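Local coordinates for probable GTP-binding protein EngB (PDB 2CXX), which binds guanine nucleotides as a probable GTPase of the EngB family, probably with magnesium as cofactor, and is predicted to be needed for normal cell division and septation, at residues K24-G29 / K37-E42. Numbering follows the deposited sequence.
Sequences KKVRRG and KIIEIE. With GDP (guanosine-5'-diphosphate), chain D.
No backbone hydrogen bond joins the two antiparallel segments; instead Arg-27 and Lys-24 each reach across to a carbonyl oxygen of 37-42. The setting is a P-loop GTPase fold, where the loop after helix 14-22 passes alongside edge strand 39-43. Arg-27 stretches out from CG to NE, long enough to put NH2 2.6 Å from Lys-37 O in a nearly straight bond (162°) lying in both the guanidinium and carbonyl planes; NH1 adds a weak second bond to that oxygen and also bonds to Val-34 O. Asp-50, of the predicted GTP site, forms a salt bridge with NE, while Ile-39 packs over one face of the guanidinium, its CG1 3.5 Å from Arg-27 NH2. The middle is apolar, and the short Val-26 lets the loop come close to the longer Ile-39 and Ile-41, whose CD1 methyls reach it. Val-26 sets its CB 3.9 Å from Ile-39 CD1, and with CG1 anti to the carbonyl carbon (chi1 -58°) meets Ile-41 CD1 at 3.7 Å, the two side chains crossing nearly at right angles. Arg-28 turns instead to the nucleotide, NH2 lying 3.0 Å from O2A of GDP, and its NH1 bonds to Arg-27 O. At the far end the extended Lys-24 slides past Ile-41, its CD near Ile-41 CG2, and NZ donates to Glu-42 O at 2.9 Å, tilted 26° from the carbonyl plane.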
loop_
_atom_site.group_PDB
_atom_site.type_symbol
_atom_site.label_atom_id
_atom_site.label_comp_id
_atom_site.label_asym_id
_atom_site.label_seq_id
_atom_site.Cartn_x
_atom_site.Cartn_y
_atom_site.Cartn_z
ATOM N N LYS A 24 1.090 17.279 -0.723
ATOM C CA LYS A 24 2.414 17.303 -1.337
ATOM C C LYS A 24 2.499 16.336 -2.525
ATOM O O LYS A 24 2.161 15.146 -2.390
ATOM C CB LYS A 24 3.477 16.960 -0.276
ATOM C CG LYS A 24 3.487 18.057 0.795
ATOM C CD LYS A 24 4.507 17.860 1.860
ATOM C CE LYS A 24 4.607 19.072 2.706
ATOM N NZ LYS A 24 5.669 18.891 3.727
ATOM N N LYS A 25 2.916 16.872 -3.675
ATOM C CA LYS A 25 3.051 16.113 -4.904
ATOM C C LYS A 25 4.364 15.431 -4.810
ATOM O O LYS A 25 5.401 16.082 -4.596
ATOM C CB LYS A 25 3.092 17.034 -6.130
ATOM C CG LYS A 25 1.754 17.543 -6.551
ATOM C CD LYS A 25 0.912 16.399 -7.145
ATOM C CE LYS A 25 -0.377 16.893 -7.707
ATOM N NZ LYS A 25 -1.015 15.855 -8.635
ATOM N N VAL A 26 4.337 14.120 -4.926
ATOM C CA VAL A 26 5.544 13.360 -4.889
ATOM C C VAL A 26 5.577 12.498 -6.140
ATOM O O VAL A 26 4.523 12.203 -6.754
ATOM C CB VAL A 26 5.565 12.454 -3.638
ATOM C CG1 VAL A 26 5.442 13.316 -2.432
ATOM C CG2 VAL A 26 4.434 11.448 -3.672
ATOM N N ARG A 27 6.789 12.126 -6.517
ATOM C CA ARG A 27 7.026 11.275 -7.670
ATOM C C ARG A 27 6.386 11.786 -8.967
ATOM O O ARG A 27 5.912 11.011 -9.805
ATOM C CB ARG A 27 6.561 9.863 -7.328
ATOM C CG ARG A 27 7.331 9.310 -6.112
ATOM C CD ARG A 27 7.131 7.821 -5.977
ATOM N NE ARG A 27 7.739 7.279 -4.768
ATOM C CZ ARG A 27 9.014 6.928 -4.667
ATOM N NH1 ARG A 27 9.839 7.063 -5.704
ATOM N NH2 ARG A 27 9.460 6.411 -3.524
ATOM N N ARG A 28 6.396 13.097 -9.148
ATOM C CA ARG A 28 5.842 13.634 -10.383
ATOM C C ARG A 28 6.933 14.130 -11.348
ATOM O O ARG A 28 6.632 14.728 -12.381
ATOM C CB ARG A 28 4.811 14.717 -10.060
ATOM C CG ARG A 28 3.465 14.098 -9.658
ATOM C CD ARG A 28 2.918 13.259 -10.847
ATOM N NE ARG A 28 1.691 12.544 -10.503
ATOM C CZ ARG A 28 1.667 11.383 -9.853
ATOM N NH1 ARG A 28 2.814 10.819 -9.488
ATOM N NH2 ARG A 28 0.501 10.802 -9.549
ATOM N N GLY A 29 8.197 13.867 -11.017
ATOM C CA GLY A 29 9.271 14.252 -11.914
ATOM C C GLY A 29 10.115 15.453 -11.551
ATOM O O GLY A 29 11.178 15.651 -12.159
ATOM N N LYS A 37 13.821 4.802 -5.835
ATOM C CA LYS A 37 14.254 5.113 -4.478
ATOM C C LYS A 37 13.134 5.418 -3.465
ATOM O O LYS A 37 12.025 5.847 -3.796
ATOM C CB LYS A 37 15.217 6.323 -4.474
ATOM C CG LYS A 37 16.446 6.249 -5.381
ATOM C CD LYS A 37 17.520 5.306 -4.814
ATOM C CE LYS A 37 18.611 5.089 -5.840
ATOM N NZ LYS A 37 19.455 3.887 -5.490
ATOM N N ILE A 38 13.483 5.210 -2.212
ATOM C CA ILE A 38 12.588 5.463 -1.078
ATOM C C ILE A 38 12.661 6.932 -0.771
ATOM O O ILE A 38 13.752 7.517 -0.743
ATOM C CB ILE A 38 13.062 4.632 0.139
ATOM C CG1 ILE A 38 13.023 3.160 -0.245
ATOM C CG2 ILE A 38 12.249 4.930 1.369
ATOM C CD1 ILE A 38 13.661 2.232 0.826
ATOM N N ILE A 39 11.510 7.557 -0.543
ATOM C CA ILE A 39 11.499 8.986 -0.263
ATOM C C ILE A 39 10.793 9.248 1.059
ATOM O O ILE A 39 9.955 8.438 1.479
ATOM C CB ILE A 39 10.794 9.791 -1.393
ATOM C CG1 ILE A 39 9.370 9.345 -1.552
ATOM C CG2 ILE A 39 11.639 9.744 -2.707
ATOM C CD1 ILE A 39 8.609 10.318 -2.445
ATOM N N GLU A 40 11.153 10.342 1.727
ATOM C CA GLU A 40 10.517 10.748 2.994
ATOM C C GLU A 40 9.739 12.034 2.798
ATOM O O GLU A 40 10.191 13.004 2.147
ATOM C CB GLU A 40 11.569 10.947 4.114
ATOM C CG GLU A 40 12.064 9.632 4.623
ATOM C CD GLU A 40 12.931 9.695 5.875
ATOM O OE1 GLU A 40 12.959 10.745 6.592
ATOM O OE2 GLU A 40 13.576 8.663 6.057
ATOM N N ILE A 41 8.549 12.026 3.347
ATOM C CA ILE A 41 7.634 13.178 3.254
ATOM C C ILE A 41 7.219 13.684 4.651
ATOM O O ILE A 41 6.767 12.903 5.511
ATOM C CB ILE A 41 6.368 12.752 2.427
ATOM C CG1 ILE A 41 6.794 12.304 1.023
ATOM C CG2 ILE A 41 5.330 13.918 2.303
ATOM C CD1 ILE A 41 5.897 11.125 0.531
ATOM N N GLU A 42 7.369 14.985 4.884
ATOM C CA GLU A 42 6.895 15.548 6.132
ATOM C C GLU A 42 5.385 15.766 6.052
ATOM O O GLU A 42 4.892 16.434 5.150
ATOM C CB GLU A 42 7.624 16.844 6.435
ATOM C CG GLU A 42 9.073 16.574 6.751
ATOM C CD GLU A 42 9.975 17.789 6.694
ATOM O OE1 GLU A 42 11.133 17.626 7.146
ATOM O OE2 GLU A 42 9.568 18.863 6.208
HETATM P PB GDP D . 1.280 5.105 -8.288
HETATM O O1B GDP D . 2.127 4.550 -9.383
HETATM O O2B GDP D . 0.640 3.941 -7.430
HETATM O O3B GDP D . 1.792 6.319 -7.541
HETATM O O3A GDP D . 0.000 5.671 -9.039
HETATM P PA GDP D . -0.596 7.096 -9.446
HETATM O O1A GDP D . -0.982 7.845 -8.232
HETATM O O2A GDP D . 0.437 7.890 -10.327
HETATM O "O5'" GDP D . -1.978 6.736 -10.177
HETATM C "C5'" GDP D . -1.769 5.896 -11.271
HETATM C "C4'" GDP D . -2.979 5.956 -12.212
HETATM O "O4'" GDP D . -4.224 5.601 -11.463
HETATM C "C3'" GDP D . -3.322 7.288 -12.788
HETATM O "O3'" GDP D . -3.668 7.517 -14.160
HETATM C "C2'" GDP D . -4.242 7.938 -11.732
HETATM O "O2'" GDP D . -5.108 8.941 -12.386
HETATM C "C1'" GDP D . -5.163 6.737 -11.496
HETATM N N9 GDP D . -5.866 6.751 -10.205
HETATM C C8 GDP D . -5.336 6.984 -8.916
HETATM N N7 GDP D . -6.273 6.890 -8.036
HETATM C C5 GDP D . -7.453 6.597 -8.667
HETATM C C6 GDP D . -8.800 6.372 -8.248
HETATM O O6 GDP D . -9.124 6.432 -7.103
HETATM N N1 GDP D . -9.766 6.076 -9.206
HETATM C C2 GDP D . -9.437 6.010 -10.530
HETATM N N2 GDP D . -10.430 5.722 -11.438
HETATM N N3 GDP D . -8.197 6.217 -10.946
HETATM C C4 GDP D . -7.188 6.510 -10.050
HETATM O O HOH W 1 8.208 16.737 2.700
#